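Local coordinates for signal recognition 54 kDa protein (Pyrococcus furiosus, PDB 3DM5), which belongs to the SRP54 family of signal recognition particle proteins, which join a helical bundle, a P-loop nucleotide-binding domain and a helical C-terminal domain, at residues R33-Q36 against R37-Q41; A42-V46 against R47-Q51. All blocks are in the same frame, centred on the assembly; numbering follows the deposited sequence.

How the contacts relate
Contacts 1 and 2 follow each other along the chain: contact 1 is the C-terminal part of helix 25-41, and contact 2 is the connection and the first turn of helix 46-62. Their centres lie about 9 Å apart. The two helices pack on each other here, with I40 CD1 at 3.3 Å from V46 CG2 and L39 CB at 3.5 Å from V49 CG2. Both contacts belong to the N-terminal helical bundle, and both touch the second subunit. Neither lines the guanosine-5'-diphosphate pocket, whose residues fall between 109 and 276; contact 2 nevertheless bonds to the nucleotide-binding domain through A42 and D43, and weakly through N45.

Contact 1 (R33-Q36 against R37-Q41); sequences RDIQ and RALIQ. With SO4 (sulfate ion), chain F.
One face of the R37 guanidinium lies against the backbone of the preceding turn, with R33 O centred 3.7 Å from its plane. The group meets D34 at a steep angle, and R37 NH1 donates to D34 OD1 over 2.9 Å, reaching this oxygen on its anti side and out of the carboxylate plane. Because the carboxylate and guanidinium planes are 78° apart, this is a salt bridge with one hydrogen bond, not the coplanar pairing of two nitrogens with two oxygens. A bend at chi3 of R37 (-97°) folds the chain end back along the helix to D34. The R33 guanidinium is engaged at its edge instead: NH1 donates to O1 of a sulfate ion at 3.1 Å, and NH2 adds a weak bond to O4. Its extended chain carries it away from R37. The sulfate that R33 holds in this crystal is probably from the crystallisation liquor.

The backbone supplies regular i to i+4 helical bonds, R37 N to R33 O at 3.1 Å and I40 N to Q36 O at 2.8 Å among them. On the apolar flank, I35 and L39, one turn apart, run alongside each other, I35 CG2 against L39 CD2 at 3.5 Å. Q36 OE1 is hydrogen-bonded to T53 OG1 of helix 46-62. This part of helix 25-41 is thus wedged between two helices of the bundle: D34 and A38 face helix 5-19, Q36 and I40 face helix 46-62, and L39 touches both.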
# COMPACT_ATOMS: atom_id res chain seq x y z
N ARG A 33 -17.04 10.51 -8.52
CA ARG A 33 -16.44 9.19 -8.58
C ARG A 33 -15.30 9.04 -7.58
O ARG A 33 -15.11 7.97 -7.00
CB ARG A 33 -15.99 8.89 -10.00
CG ARG A 33 -17.15 8.73 -10.96
CD ARG A 33 -16.69 8.77 -12.40
NE ARG A 33 -17.78 8.47 -13.33
CZ ARG A 33 -17.76 8.81 -14.61
NH1 ARG A 33 -16.72 9.48 -15.10
NH2 ARG A 33 -18.77 8.49 -15.41
N ASP A 34 -14.54 10.10 -7.36
CA ASP A 34 -13.53 10.07 -6.32
C ASP A 34 -14.18 9.79 -4.96
O ASP A 34 -13.64 9.04 -4.17
CB ASP A 34 -12.71 11.36 -6.28
CG ASP A 34 -11.51 11.33 -7.23
OD1 ASP A 34 -11.31 10.29 -7.91
OD2 ASP A 34 -10.77 12.34 -7.31
N ILE A 35 -15.35 10.38 -4.71
CA ILE A 35 -16.04 10.20 -3.44
C ILE A 35 -16.68 8.81 -3.30
O ILE A 35 -16.62 8.20 -2.24
CB ILE A 35 -17.12 11.28 -3.21
CG1 ILE A 35 -16.49 12.68 -3.25
CG2 ILE A 35 -17.84 11.06 -1.87
CD1 ILE A 35 -17.52 13.80 -3.38
N GLN A 36 -17.29 8.32 -4.37
CA GLN A 36 -17.79 6.95 -4.34
C GLN A 36 -16.69 5.99 -3.96
O GLN A 36 -16.87 5.15 -3.09
CB GLN A 36 -18.39 6.57 -5.69
CG GLN A 36 -19.59 7.43 -6.06
CD GLN A 36 -20.10 7.15 -7.44
OE1 GLN A 36 -21.24 7.49 -7.78
NE2 GLN A 36 -19.26 6.54 -8.27
N ARG A 37 -15.53 6.13 -4.59
CA ARG A 37 -14.42 5.23 -4.31
C ARG A 37 -13.96 5.30 -2.86
O ARG A 37 -13.71 4.27 -2.22
CB ARG A 37 -13.25 5.45 -5.28
CG ARG A 37 -13.28 4.52 -6.50
CD ARG A 37 -12.09 4.73 -7.46
NE ARG A 37 -12.45 5.60 -8.58
CZ ARG A 37 -12.03 6.86 -8.73
NH1 ARG A 37 -11.22 7.40 -7.83
NH2 ARG A 37 -12.41 7.57 -9.79
N ALA A 38 -13.85 6.52 -2.33
CA ALA A 38 -13.37 6.68 -0.96
C ALA A 38 -14.38 6.06 -0.02
O ALA A 38 -14.02 5.25 0.84
CB ALA A 38 -13.15 8.15 -0.63
N LEU A 39 -15.65 6.44 -0.18
CA LEU A 39 -16.76 5.92 0.63
C LEU A 39 -16.87 4.40 0.61
O LEU A 39 -16.89 3.77 1.67
CB LEU A 39 -18.10 6.56 0.21
CG LEU A 39 -18.65 7.70 1.08
CD1 LEU A 39 -17.60 8.39 1.93
CD2 LEU A 39 -19.42 8.70 0.25
N ILE A 40 -16.95 3.81 -0.59
CA ILE A 40 -17.09 2.36 -0.73
C ILE A 40 -15.96 1.61 -0.05
O ILE A 40 -16.15 0.53 0.53
CB ILE A 40 -17.12 1.92 -2.21
CG1 ILE A 40 -18.37 2.45 -2.92
CG2 ILE A 40 -17.10 0.41 -2.30
CD1 ILE A 40 -19.62 1.82 -2.45
N GLN A 41 -14.77 2.19 -0.11
CA GLN A 41 -13.58 1.60 0.46
C GLN A 41 -13.63 1.60 1.99
O GLN A 41 -12.97 0.78 2.61
CB GLN A 41 -12.35 2.36 -0.04
CG GLN A 41 -11.05 1.66 0.24
CD GLN A 41 -9.91 2.20 -0.60
OE1 GLN A 41 -9.63 3.40 -0.59
NE2 GLN A 41 -9.26 1.30 -1.32
S SO4 F . -18.13 10.27 -18.69
O1 SO4 F . -16.98 10.71 -17.89
O2 SO4 F . -18.11 11.03 -19.94
O3 SO4 F . -18.05 8.84 -18.98
O4 SO4 F . -19.39 10.47 -17.99

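Contact 2 (A42-V46 against R47-Q51)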
# COMPACT_ATOMS: atom_id res chain seq x y z
N ALA A 42 -14.39 2.51 2.58
CA ALA A 42 -14.55 2.59 4.03
C ALA A 42 -15.80 1.80 4.45
O ALA A 42 -16.29 1.94 5.58
CB ALA A 42 -14.65 4.05 4.48
N ASP A 43 -16.29 0.99 3.53
CA ASP A 43 -17.40 0.07 3.77
C ASP A 43 -18.74 0.77 3.90
O ASP A 43 -19.65 0.25 4.55
CB ASP A 43 -17.15 -0.82 4.99
CG ASP A 43 -18.14 -1.98 5.08
OD1 ASP A 43 -18.21 -2.63 6.16
OD2 ASP A 43 -18.85 -2.23 4.09
N VAL A 44 -18.89 1.93 3.28
CA VAL A 44 -20.22 2.55 3.29
C VAL A 44 -21.13 1.80 2.32
O VAL A 44 -20.76 1.58 1.17
CB VAL A 44 -20.20 4.08 2.94
CG1 VAL A 44 -21.61 4.62 2.93
CG2 VAL A 44 -19.39 4.83 3.94
N ASN A 45 -22.31 1.41 2.80
CA ASN A 45 -23.31 0.75 1.96
C ASN A 45 -23.38 1.38 0.58
O ASN A 45 -23.45 2.61 0.46
CB ASN A 45 -24.68 0.83 2.62
CG ASN A 45 -25.77 0.18 1.78
OD1 ASN A 45 -25.93 -1.03 1.80
ND2 ASN A 45 -26.52 0.99 1.05
N VAL A 46 -23.39 0.56 -0.46
CA VAL A 46 -23.39 1.09 -1.83
C VAL A 46 -24.62 1.92 -2.14
O VAL A 46 -24.49 3.00 -2.71
CB VAL A 46 -23.25 0.01 -2.89
CG1 VAL A 46 -23.49 0.61 -4.25
CG2 VAL A 46 -21.86 -0.60 -2.82
N ARG A 47 -25.80 1.43 -1.78
CA ARG A 47 -27.02 2.20 -2.01
C ARG A 47 -26.95 3.59 -1.34
O ARG A 47 -27.35 4.60 -1.93
CB ARG A 47 -28.23 1.40 -1.52
CG ARG A 47 -29.41 1.42 -2.48
CD ARG A 47 -30.57 0.61 -1.94
NE ARG A 47 -31.85 1.14 -2.42
CZ ARG A 47 -32.63 0.54 -3.31
NH1 ARG A 47 -32.28 -0.63 -3.82
NH2 ARG A 47 -33.77 1.10 -3.68
N LEU A 48 -26.42 3.66 -0.12
CA LEU A 48 -26.27 4.94 0.56
C LEU A 48 -25.32 5.87 -0.18
O LEU A 48 -25.55 7.07 -0.24
CB LEU A 48 -25.77 4.75 2.00
CG LEU A 48 -26.75 4.37 3.11
CD1 LEU A 48 -26.01 4.32 4.42
CD2 LEU A 48 -27.88 5.36 3.19
N VAL A 49 -24.23 5.31 -0.71
CA VAL A 49 -23.24 6.10 -1.43
C VAL A 49 -23.80 6.67 -2.73
O VAL A 49 -23.55 7.83 -3.07
CB VAL A 49 -21.95 5.30 -1.73
CG1 VAL A 49 -21.08 6.08 -2.69
CG2 VAL A 49 -21.19 5.03 -0.44
N LEU A 50 -24.55 5.84 -3.45
CA LEU A 50 -25.22 6.27 -4.67
C LEU A 50 -26.10 7.48 -4.40
O LEU A 50 -26.05 8.47 -5.13
CB LEU A 50 -26.08 5.16 -5.24
CG LEU A 50 -25.49 4.44 -6.43
CD1 LEU A 50 -26.52 3.49 -6.97
CD2 LEU A 50 -25.10 5.49 -7.47
N GLN A 51 -26.91 7.37 -3.36
CA GLN A 51 -27.90 8.38 -3.05
C GLN A 51 -27.22 9.70 -2.71
O GLN A 51 -27.61 10.77 -3.18
CB GLN A 51 -28.79 7.87 -1.92
CG GLN A 51 -29.38 8.92 -0.99
CD GLN A 51 -29.81 8.31 0.35
OE1 GLN A 51 -30.64 7.39 0.39
NE2 GLN A 51 -29.22 8.80 1.45
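V44 has CG1 anti to its backbone N (chi1 178°), which sends that methyl across to V49, whose CG2 sits beside its own backbone N; the two methyls, V44 CG1 and V49 CG2, approach to 3.4 Å. N45 likewise holds CG opposite its backbone N, and a chi2 of 81° turns the amide over the first turn of the helix. As modelled, ND2 faces the backbone N atoms of R47 and L48, donor against donor, whereas OD1 has a weak hydrogen bond with Q226 NE2, so the assignment of the amide ends stays doubtful at this resolution.

N45 is the N-cap of helix 46-62, and its backbone O receives V49 N at 3.0 Å. The next bond, L50 N to V46 O at 2.9 Å, continues the helix. Just upstream, D43 is the C-prime residue of a Schellman motif that closes helix 25-41: its phi of 72° lets D43 N reach I40 O while V44 N reaches L39 O. Only V44 separates C-prime D43 from N-cap N45. V44 also rests on L39 of helix 25-41, while D43 OD1 accepts a hydrogen bond from Q226 N and L50 packs on L50 of the second subunit.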